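Local coordinates for terminal oxygenase component of carbazole 1,9a-dioxygenase (Sphingomonas, PDB 3GKQ), which probably dihydroxylates carbazole at its angular position, using a Rieske [2Fe-2S] cluster to pass electrons to a non-heme iron that activates dioxygen, at residues 12-17 with 354-359; 39-44 with 63-68; 88-93 with 97-102; 133-138 with 284-289. One frame throughout, in Å; residues are numbered along the deposited sequence.

Contact 1: residues 12-17 with 354-359; sequences ERRTRA and EVLFES
Arg14 and Glu354 meet through a single-nitrogen salt bridge, with their flat ends turned square to each other. NH2 of Arg14 lies 2.6 Å from OE2 of Glu354, and the N-H...O angle is 154°. The oxygen sits at the edge of the guanidinium, in its plane, and offers its anti lone pair. The guanidinium and carboxylate planes stand 90° apart, and one nitrogen makes the bond. The Arg14 chain runs extended from CG to NE, CG trans to the backbone N (chi1 171°), which carries the guanidinium from helix 9-15 to Glu354. Leu356 comes in at the same edge of the Arg14 guanidinium, its CD1 3.5 Å from NH2. OE2 of Glu354 is shared with Arg367, and its OE1 is hydrogen-bonded to Tyr345 OH. NH1 of Arg14 bonds to the backbone O of Trp351. With an alanine in place of Arg14, Glu354 would probably keep Arg367 but lose its tie to the N-terminal helix, and the Trp351 carbonyl would lose a donor. The contact pins the N-terminal helix to the loop between helices 349-353 and 361-373. That loop packs on Rieske residues Arg75 and Trp98 of a neighbouring subunit, as expected of the head-to-tail trimer of Rieske oxygenases.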
# COMPACT_ATOMS: atom_id res chain seq x y z
N GLU A 12 15.48 28.81 2.68
CA GLU A 12 16.84 28.33 2.45
C GLU A 12 17.77 28.92 3.50
O GLU A 12 18.54 28.19 4.13
CB GLU A 12 17.31 28.73 1.04
CG GLU A 12 18.72 28.23 0.67
CD GLU A 12 19.83 28.95 1.43
OE1 GLU A 12 19.77 30.19 1.52
OE2 GLU A 12 20.76 28.27 1.92
N ARG A 13 17.69 30.23 3.70
CA ARG A 13 18.54 30.90 4.68
C ARG A 13 18.28 30.40 6.09
O ARG A 13 19.20 30.26 6.89
CB ARG A 13 18.32 32.42 4.66
CG ARG A 13 19.10 33.15 3.59
CD ARG A 13 19.19 34.63 3.92
NE ARG A 13 17.87 35.25 4.06
CZ ARG A 13 17.00 35.39 3.06
NH1 ARG A 13 17.31 34.96 1.84
NH2 ARG A 13 15.82 35.96 3.28
N ARG A 14 17.02 30.13 6.40
CA ARG A 14 16.65 29.66 7.72
C ARG A 14 17.12 28.23 8.03
O ARG A 14 17.56 27.95 9.14
CB ARG A 14 15.14 29.75 7.92
CG ARG A 14 14.66 29.06 9.19
CD ARG A 14 13.20 29.32 9.52
NE ARG A 14 12.78 28.47 10.63
CZ ARG A 14 12.50 27.17 10.51
NH1 ARG A 14 12.56 26.58 9.32
NH2 ARG A 14 12.18 26.46 11.58
N THR A 15 17.02 27.34 7.05
CA THR A 15 17.40 25.94 7.26
C THR A 15 18.84 25.60 6.87
O THR A 15 19.31 24.48 7.09
CB THR A 15 16.47 25.01 6.48
OG1 THR A 15 16.61 25.26 5.08
CG2 THR A 15 15.02 25.26 6.89
N ARG A 16 19.54 26.58 6.30
CA ARG A 16 20.92 26.42 5.84
C ARG A 16 21.84 25.66 6.80
O ARG A 16 22.47 24.68 6.40
CB ARG A 16 21.52 27.80 5.55
CG ARG A 16 22.93 27.76 4.98
CD ARG A 16 23.45 29.17 4.73
NE ARG A 16 22.66 29.86 3.72
CZ ARG A 16 22.80 31.14 3.40
NH1 ARG A 16 23.71 31.89 4.01
NH2 ARG A 16 22.03 31.67 2.46
N ALA A 17 21.92 26.11 8.04
CA ALA A 17 22.79 25.49 9.04
C ALA A 17 22.48 24.03 9.37
O ALA A 17 23.30 23.35 9.98
CB ALA A 17 22.79 26.32 10.32
N GLU A 354 7.29 24.75 9.66
CA GLU A 354 7.12 24.78 11.11
C GLU A 354 7.26 26.22 11.61
O GLU A 354 7.96 27.02 11.00
CB GLU A 354 8.20 23.90 11.78
CG GLU A 354 9.62 24.48 11.66
CD GLU A 354 10.71 23.51 12.09
OE1 GLU A 354 10.41 22.37 12.49
OE2 GLU A 354 11.90 23.90 12.02
N VAL A 355 6.58 26.54 12.71
CA VAL A 355 6.67 27.87 13.32
C VAL A 355 7.16 27.61 14.74
O VAL A 355 6.38 27.27 15.63
CB VAL A 355 5.31 28.59 13.36
CG1 VAL A 355 5.45 29.90 14.12
CG2 VAL A 355 4.81 28.86 11.95
N LEU A 356 8.46 27.79 14.95
CA LEU A 356 9.06 27.53 16.25
C LEU A 356 8.98 28.67 17.25
O LEU A 356 8.81 29.83 16.88
CB LEU A 356 10.52 27.14 16.05
CG LEU A 356 10.77 25.99 15.06
CD1 LEU A 356 12.26 25.69 15.00
CD2 LEU A 356 9.99 24.76 15.50
N PHE A 357 9.08 28.34 18.54
CA PHE A 357 9.08 29.39 19.55
C PHE A 357 10.29 29.23 20.48
O PHE A 357 11.11 28.32 20.30
CB PHE A 357 7.72 29.48 20.31
CG PHE A 357 7.41 28.33 21.24
CD1 PHE A 357 7.88 27.05 21.00
CD2 PHE A 357 6.57 28.54 22.33
CE1 PHE A 357 7.51 25.98 21.84
CE2 PHE A 357 6.19 27.49 23.17
CZ PHE A 357 6.66 26.21 22.93
N GLU A 358 10.42 30.14 21.44
CA GLU A 358 11.55 30.17 22.36
C GLU A 358 12.17 28.86 22.85
O GLU A 358 13.39 28.69 22.79
CB GLU A 358 11.22 31.05 23.57
CG GLU A 358 10.99 32.53 23.22
CD GLU A 358 9.60 32.82 22.67
OE1 GLU A 358 8.77 31.89 22.55
OE2 GLU A 358 9.32 34.00 22.36
N SER A 359 11.36 27.93 23.33
CA SER A 359 11.91 26.67 23.84
C SER A 359 12.49 25.77 22.76
O SER A 359 13.12 24.75 23.07
CB SER A 359 10.86 25.91 24.65
OG SER A 359 9.64 25.80 23.93

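Contact 2: residues 39-44 with 63-68; sequences AEVAEA and GVVHAI
This is a small loop-to-strand contact within the Rieske domain, apolar where Val41 meets Val65 and polar where Glu43 meets Gly63. The loop 39-44 leads from strand 31-35 to strand 47-51. Residues 63-68 begin at the turn after strand 54-61 and run into strand 64-69, which pairs with strand 54-61. The loop thus lies against a beta hairpin of the domain, away from the metal sites.

The apolar touch is buried. Val41 and Val65 approach at about a right angle and meet by one methyl each, CG1 to CG1 at 4.1 Å. In both residues CG1 is trans to the backbone N (chi1 -172° in Val41), and this turns that methyl to the partner. Val136 of strand 135-140 and Val129 of strand 129-132 also pack on Val65, so the pair belongs to a larger apolar layer.

The polar touch is at the exposed end. Glu43 bends at chi2 and brings its carboxylate to the hairpin turn. Its OE2 accepts from the backbone N of Asp62, and its OE1 from the next amide, so one carboxylate takes two successive N-H groups. Arg60 ties the same region together, bonding to the carbonyls of Val41 and Gly63. The Gly63 N to Glu43 OE1 bond is 2.8 Å long, nearly straight at 169°, and reaches the oxygen on its syn side, 15° out of the carboxylate plane.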
# COMPACT_ATOMS: atom_id res chain seq x y z
N ALA A 39 20.44 -10.46 25.93
CA ALA A 39 19.64 -11.66 26.15
C ALA A 39 18.91 -12.15 24.90
O ALA A 39 18.56 -13.33 24.80
CB ALA A 39 18.63 -11.41 27.27
N GLU A 40 18.67 -11.25 23.95
CA GLU A 40 17.96 -11.61 22.72
C GLU A 40 18.89 -12.25 21.69
O GLU A 40 18.43 -12.80 20.69
CB GLU A 40 17.30 -10.38 22.11
CG GLU A 40 16.26 -9.73 23.00
CD GLU A 40 15.70 -8.46 22.39
OE1 GLU A 40 16.48 -7.52 22.15
OE2 GLU A 40 14.47 -8.40 22.16
N VAL A 41 20.19 -12.16 21.93
CA VAL A 41 21.18 -12.73 21.03
C VAL A 41 21.85 -13.88 21.77
O VAL A 41 22.92 -13.71 22.37
CB VAL A 41 22.23 -11.67 20.63
CG1 VAL A 41 23.14 -12.23 19.55
CG2 VAL A 41 21.53 -10.40 20.15
N ALA A 42 21.22 -15.05 21.73
CA ALA A 42 21.73 -16.23 22.42
C ALA A 42 22.72 -17.06 21.62
O ALA A 42 22.83 -16.94 20.40
CB ALA A 42 20.56 -17.10 22.86
N GLU A 43 23.45 -17.91 22.34
CA GLU A 43 24.44 -18.80 21.74
C GLU A 43 23.81 -19.65 20.64
O GLU A 43 22.72 -20.21 20.82
CB GLU A 43 25.04 -19.71 22.82
CG GLU A 43 26.13 -20.69 22.35
CD GLU A 43 27.41 -20.00 21.92
OE1 GLU A 43 27.77 -18.96 22.51
OE2 GLU A 43 28.08 -20.52 21.00
N ALA A 44 24.47 -19.72 19.49
CA ALA A 44 24.00 -20.51 18.36
C ALA A 44 22.52 -20.31 18.03
O ALA A 44 21.83 -21.27 17.67
CB ALA A 44 24.28 -21.99 18.61
N GLY A 63 30.11 -17.54 23.04
CA GLY A 63 29.92 -16.33 23.81
C GLY A 63 30.18 -15.01 23.10
O GLY A 63 29.89 -13.95 23.65
N VAL A 64 30.72 -15.06 21.88
CA VAL A 64 31.02 -13.83 21.14
C VAL A 64 29.99 -13.52 20.05
O VAL A 64 29.68 -14.37 19.21
CB VAL A 64 32.42 -13.91 20.49
CG1 VAL A 64 32.73 -12.61 19.76
CG2 VAL A 64 33.47 -14.18 21.57
N VAL A 65 29.48 -12.29 20.05
CA VAL A 65 28.49 -11.87 19.07
C VAL A 65 29.13 -11.47 17.75
O VAL A 65 30.08 -10.69 17.72
CB VAL A 65 27.64 -10.66 19.58
CG1 VAL A 65 26.60 -10.28 18.53
CG2 VAL A 65 26.97 -11.02 20.89
N HIS A 66 28.60 -12.01 16.66
CA HIS A 66 29.09 -11.69 15.32
C HIS A 66 27.93 -11.15 14.51
O HIS A 66 26.77 -11.46 14.78
CB HIS A 66 29.68 -12.94 14.65
CG HIS A 66 30.91 -13.46 15.32
ND1 HIS A 66 32.09 -12.75 15.36
CD2 HIS A 66 31.14 -14.61 15.99
CE1 HIS A 66 32.99 -13.44 16.03
NE2 HIS A 66 32.44 -14.57 16.43
N ALA A 67 28.25 -10.32 13.51
CA ALA A 67 27.23 -9.72 12.67
C ALA A 67 27.67 -9.71 11.20
O ALA A 67 28.75 -9.23 10.88
CB ALA A 67 26.95 -8.29 13.14
N ILE A 68 26.81 -10.24 10.33
CA ILE A 68 27.09 -10.30 8.90
C ILE A 68 25.89 -9.79 8.11
O ILE A 68 24.77 -9.76 8.62
CB ILE A 68 27.36 -11.76 8.45
CG1 ILE A 68 26.14 -12.63 8.77
CG2 ILE A 68 28.62 -12.31 9.13
CD1 ILE A 68 26.23 -14.07 8.28

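Contact 3: residues 88-93 with 97-102; sequences KATISC and GWTYRW. With FES (Fe2/s2 (inorganic) cluster), chain H.
Trp102 lies across the open end of a hairpin, against Ala89, Thr90 and Ile91. Its CB is 4.0 Å from Ala89 O, the carbonyl that also accepts the Trp102 backbone N. Trp102 CD1 is 3.5 Å from Ala89 O. Trp102 NE1 donates at 3.1 Å to a water that also lies within hydrogen-bonding distance of Lys88 O and Thr90 O. Trp102 CZ2 packs 3.7 Å from Ile91 CB, and CH2 rests on Ile91 CD1. Ile91 CG2 stands over one face of the indole, toward its rim. A leucine in place of Trp102 would probably leave a gap beside Ile91 and the water without its N-H donor. The two strands form the antiparallel beta hairpin of the Rieske cluster-binding subdomain. Ile91 and Tyr100 are a hydrogen-bonded pair. Thr90 with Arg101 and Ser92 with Thr99 are non-hydrogen-bonded pairs, the latter joined OG to OG1 at 2.7 Å. Ala89 CB lies over one face of the Arg101 guanidinium, whose charge pairs with Asp103 and with Glu245 of a neighbouring subunit. At the closed end Cys93 N bonds to Trp98 O. Cys93 SG, trans to its backbone N (chi1 -178°), binds iron FE1 of the cluster at 2.3 Å, alongside Cys72.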
# COMPACT_ATOMS: atom_id res chain seq x y z
N LYS A 88 29.91 -25.15 13.74
CA LYS A 88 29.83 -24.11 14.76
C LYS A 88 30.17 -22.70 14.27
O LYS A 88 29.52 -21.73 14.65
CB LYS A 88 30.77 -24.46 15.92
CG LYS A 88 30.83 -23.40 17.01
CD LYS A 88 32.07 -23.56 17.89
CE LYS A 88 33.36 -23.24 17.12
NZ LYS A 88 33.39 -21.84 16.57
N ALA A 89 31.20 -22.59 13.44
CA ALA A 89 31.66 -21.29 12.96
C ALA A 89 31.02 -20.75 11.69
O ALA A 89 31.37 -19.66 11.25
CB ALA A 89 33.18 -21.34 12.77
N THR A 90 30.08 -21.49 11.10
CA THR A 90 29.48 -21.03 9.86
C THR A 90 27.97 -21.14 9.73
O THR A 90 27.29 -21.73 10.56
CB THR A 90 30.07 -21.79 8.65
OG1 THR A 90 29.59 -23.14 8.68
CG2 THR A 90 31.59 -21.80 8.70
N ILE A 91 27.48 -20.54 8.65
CA ILE A 91 26.07 -20.59 8.30
C ILE A 91 26.08 -20.94 6.82
O ILE A 91 26.92 -20.45 6.06
CB ILE A 91 25.35 -19.23 8.51
CG1 ILE A 91 23.90 -19.34 8.02
CG2 ILE A 91 26.08 -18.12 7.76
CD1 ILE A 91 23.02 -18.14 8.38
N SER A 92 25.17 -21.81 6.40
CA SER A 92 25.08 -22.22 5.01
C SER A 92 23.75 -21.73 4.44
O SER A 92 22.70 -21.96 5.04
CB SER A 92 25.16 -23.75 4.88
OG SER A 92 26.38 -24.26 5.40
N CYS A 93 23.81 -21.06 3.29
CA CYS A 93 22.59 -20.57 2.65
C CYS A 93 21.69 -21.75 2.36
O CYS A 93 22.13 -22.80 1.87
CB CYS A 93 22.90 -19.84 1.35
SG CYS A 93 21.40 -19.16 0.54
N GLY A 97 23.53 -23.81 -0.55
CA GLY A 97 24.56 -24.12 0.41
C GLY A 97 25.86 -23.34 0.44
O GLY A 97 26.86 -23.86 0.94
N TRP A 98 25.89 -22.12 -0.09
CA TRP A 98 27.13 -21.34 -0.00
C TRP A 98 27.32 -21.17 1.50
O TRP A 98 26.38 -20.78 2.21
CB TRP A 98 26.99 -19.99 -0.71
CG TRP A 98 27.16 -20.09 -2.21
CD1 TRP A 98 26.76 -21.12 -3.03
CD2 TRP A 98 27.69 -19.08 -3.08
NE1 TRP A 98 27.00 -20.80 -4.34
CE2 TRP A 98 27.58 -19.56 -4.40
CE3 TRP A 98 28.26 -17.81 -2.86
CZ2 TRP A 98 28.00 -18.81 -5.51
CZ3 TRP A 98 28.68 -17.07 -3.96
CH2 TRP A 98 28.55 -17.58 -5.27
N THR A 99 28.52 -21.46 1.98
CA THR A 99 28.80 -21.41 3.42
C THR A 99 29.79 -20.33 3.84
O THR A 99 30.90 -20.25 3.31
CB THR A 99 29.30 -22.80 3.87
OG1 THR A 99 28.32 -23.78 3.52
CG2 THR A 99 29.55 -22.84 5.37
N TYR A 100 29.37 -19.51 4.80
CA TYR A 100 30.17 -18.40 5.29
C TYR A 100 30.49 -18.47 6.78
O TYR A 100 29.68 -18.96 7.57
CB TYR A 100 29.44 -17.06 5.05
CG TYR A 100 28.77 -16.91 3.69
CD1 TYR A 100 27.51 -17.45 3.45
CD2 TYR A 100 29.39 -16.19 2.67
CE1 TYR A 100 26.88 -17.26 2.21
CE2 TYR A 100 28.77 -16.00 1.44
CZ TYR A 100 27.51 -16.53 1.21
OH TYR A 100 26.90 -16.33 -0.00
N ARG A 101 31.65 -17.96 7.17
CA ARG A 101 32.04 -17.93 8.57
C ARG A 101 31.45 -16.69 9.22
O ARG A 101 31.45 -15.61 8.61
CB ARG A 101 33.57 -17.88 8.73
CG ARG A 101 34.30 -19.19 8.44
CD ARG A 101 35.79 -19.03 8.72
NE ARG A 101 36.06 -18.67 10.11
CZ ARG A 101 36.18 -19.54 11.11
NH1 ARG A 101 36.08 -20.84 10.88
NH2 ARG A 101 36.41 -19.11 12.34
N TRP A 102 30.97 -16.83 10.45
CA TRP A 102 30.39 -15.71 11.18
C TRP A 102 31.42 -14.63 11.52
O TRP A 102 31.12 -13.44 11.44
CB TRP A 102 29.74 -16.17 12.48
CG TRP A 102 28.49 -16.97 12.31
CD1 TRP A 102 28.36 -18.33 12.39
CD2 TRP A 102 27.18 -16.46 12.04
NE1 TRP A 102 27.04 -18.69 12.18
CE2 TRP A 102 26.30 -17.56 11.97
CE3 TRP A 102 26.66 -15.17 11.84
CZ2 TRP A 102 24.93 -17.42 11.71
CZ3 TRP A 102 25.29 -15.02 11.59
CH2 TRP A 102 24.45 -16.15 11.53
FE1 FES H . 22.45 -18.58 -1.42
FE2 FES H . 22.51 -19.79 -3.91
S1 FES H . 23.69 -20.41 -2.14
S2 FES H . 21.21 -18.02 -3.17
O HOH W 1 27.09 -21.54 13.40

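Contact 4: residues 133-138 with 284-289; sequences KGLVFL and FEWYVP
Leu135 and Phe137 of strand 135-140 both pack on Trp286 of strand 282-289. Leu135 comes first: its CB points toward the other strand, and its CD1 reaches Trp286 CZ3 at 4.4 Å, a loose touch. Leu298 and Met300 of strand 294-304 also pack on both Leu135 and Trp286. Phe137, two residues on, carries the main contact. Its CG is trans to its carbonyl carbon (chi1 -67°), and the ring extends toward the indole. Phe137 CE2 lies 4.0 Å from Trp286 CZ2. The pair is an offset edge-to-face stack: the Phe137 edge is turned to the six-membered ring of Trp286, with the planes at 70° and the centroids 6.0 Å apart. Pro34 of strand 31-35 packs on both rings. Phe156 adds a second edge-to-face partner for Trp286. Strand 135-140 is the middle strand of a small sheet with 31-35 and 129-132. Strand 282-289 belongs to the large antiparallel sheet of the catalytic domain, of the Bet v 1-like type. The contact thus joins two sheets by side chains alone, the CA atoms of Phe137 and Val288 being 11.0 Å apart. All three residues are buried, and their apolar, aromatic chemistry implies cohesion by dispersion and ring-edge electrostatics without charge.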
# COMPACT_ATOMS: atom_id res chain seq x y z
N LYS A 133 26.73 -2.92 28.72
CA LYS A 133 25.51 -2.59 29.45
C LYS A 133 24.28 -3.35 28.99
O LYS A 133 23.18 -2.80 28.95
CB LYS A 133 25.25 -1.09 29.35
CG LYS A 133 26.38 -0.24 29.90
CD LYS A 133 26.65 -0.59 31.35
CE LYS A 133 27.83 0.20 31.91
NZ LYS A 133 28.10 -0.18 33.32
N GLY A 134 24.46 -4.62 28.64
CA GLY A 134 23.34 -5.44 28.20
C GLY A 134 22.83 -5.14 26.81
O GLY A 134 21.74 -5.57 26.44
N LEU A 135 23.62 -4.42 26.02
CA LEU A 135 23.22 -4.08 24.66
C LEU A 135 24.27 -4.48 23.63
O LEU A 135 25.47 -4.45 23.90
CB LEU A 135 22.99 -2.57 24.54
CG LEU A 135 21.83 -1.94 25.31
CD1 LEU A 135 21.98 -0.42 25.30
CD2 LEU A 135 20.51 -2.37 24.69
N VAL A 136 23.80 -4.86 22.45
CA VAL A 136 24.70 -5.22 21.36
C VAL A 136 24.73 -4.05 20.39
O VAL A 136 23.71 -3.72 19.78
CB VAL A 136 24.22 -6.50 20.62
CG1 VAL A 136 22.74 -6.40 20.30
CG2 VAL A 136 25.01 -6.68 19.33
N PHE A 137 25.89 -3.41 20.27
CA PHE A 137 26.06 -2.27 19.37
C PHE A 137 26.74 -2.71 18.07
O PHE A 137 27.65 -3.54 18.09
CB PHE A 137 26.93 -1.18 20.00
CG PHE A 137 26.31 -0.50 21.17
CD1 PHE A 137 26.30 -1.10 22.43
CD2 PHE A 137 25.77 0.78 21.03
CE1 PHE A 137 25.76 -0.44 23.53
CE2 PHE A 137 25.22 1.44 22.13
CZ PHE A 137 25.22 0.83 23.38
N LEU A 138 26.29 -2.15 16.96
CA LEU A 138 26.89 -2.45 15.66
C LEU A 138 27.43 -1.15 15.08
O LEU A 138 26.84 -0.09 15.27
CB LEU A 138 25.86 -3.01 14.69
CG LEU A 138 25.11 -4.29 15.04
CD1 LEU A 138 24.24 -4.69 13.85
CD2 LEU A 138 26.09 -5.41 15.39
N PHE A 284 18.22 6.85 29.49
CA PHE A 284 18.94 6.99 28.22
C PHE A 284 18.02 6.47 27.12
O PHE A 284 17.45 5.38 27.26
CB PHE A 284 20.22 6.16 28.25
CG PHE A 284 21.16 6.51 29.37
CD1 PHE A 284 22.11 7.52 29.22
CD2 PHE A 284 21.12 5.82 30.58
CE1 PHE A 284 23.01 7.82 30.25
CE2 PHE A 284 22.01 6.12 31.61
CZ PHE A 284 22.96 7.12 31.45
N GLU A 285 17.88 7.22 26.03
CA GLU A 285 17.02 6.79 24.93
C GLU A 285 17.70 6.86 23.57
O GLU A 285 18.39 7.83 23.26
CB GLU A 285 15.76 7.64 24.85
CG GLU A 285 14.96 7.77 26.13
CD GLU A 285 13.58 8.34 25.88
OE1 GLU A 285 13.46 9.28 25.06
OE2 GLU A 285 12.62 7.86 26.51
N TRP A 286 17.49 5.83 22.76
CA TRP A 286 18.02 5.76 21.40
C TRP A 286 16.83 5.72 20.45
O TRP A 286 15.76 5.22 20.80
CB TRP A 286 18.85 4.48 21.18
CG TRP A 286 20.30 4.59 21.56
CD1 TRP A 286 21.35 4.86 20.72
CD2 TRP A 286 20.88 4.39 22.86
NE1 TRP A 286 22.54 4.84 21.42
CE2 TRP A 286 22.27 4.55 22.73
CE3 TRP A 286 20.34 4.09 24.12
CZ2 TRP A 286 23.15 4.43 23.82
CZ3 TRP A 286 21.21 3.96 25.20
CH2 TRP A 286 22.60 4.13 25.04
N TYR A 287 17.01 6.27 19.25
CA TYR A 287 15.98 6.30 18.22
C TYR A 287 16.73 5.82 16.99
O TYR A 287 17.12 6.61 16.14
CB TYR A 287 15.50 7.73 18.01
CG TYR A 287 15.20 8.45 19.31
CD1 TYR A 287 14.01 8.25 19.99
CD2 TYR A 287 16.15 9.30 19.87
CE1 TYR A 287 13.76 8.88 21.21
CE2 TYR A 287 15.91 9.93 21.09
CZ TYR A 287 14.72 9.71 21.75
OH TYR A 287 14.50 10.34 22.96
N VAL A 288 16.94 4.51 16.93
CA VAL A 288 17.69 3.89 15.84
C VAL A 288 16.89 3.72 14.57
O VAL A 288 15.87 3.03 14.55
CB VAL A 288 18.25 2.52 16.28
CG1 VAL A 288 19.21 1.99 15.22
CG2 VAL A 288 18.96 2.66 17.63
N PRO A 289 17.35 4.34 13.48
CA PRO A 289 16.65 4.23 12.20
C PRO A 289 16.55 2.77 11.78
O PRO A 289 17.53 2.04 11.86
CB PRO A 289 17.55 5.02 11.24
CG PRO A 289 18.34 5.93 12.12
CD PRO A 289 18.62 5.08 13.34

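How the contacts relate
Contacts 3 and 4 are buried, whereas contacts 1 and 2 are partly buried. Contact 3 is paired backbone beside the cluster, contact 4 ring packing between two sheets, contact 1 a salt bridge, and contact 2 a mixture of carboxylate and methyl contacts. Contacts 2, 3 and 4 form a chain of neighbours. Ile68 CD1 of contact 2 packs on Trp102 CZ3 of contact 3 at 3.6 Å, and Ala67 CB packs on Leu138 CD2 of contact 4 at 3.8 Å. Contact 1 stands apart, its centre about 51 Å from that of contact 3. Between subunits the two meet, because loop 354-359 packs on Trp98 of the contact 3 hairpin in a neighbouring subunit.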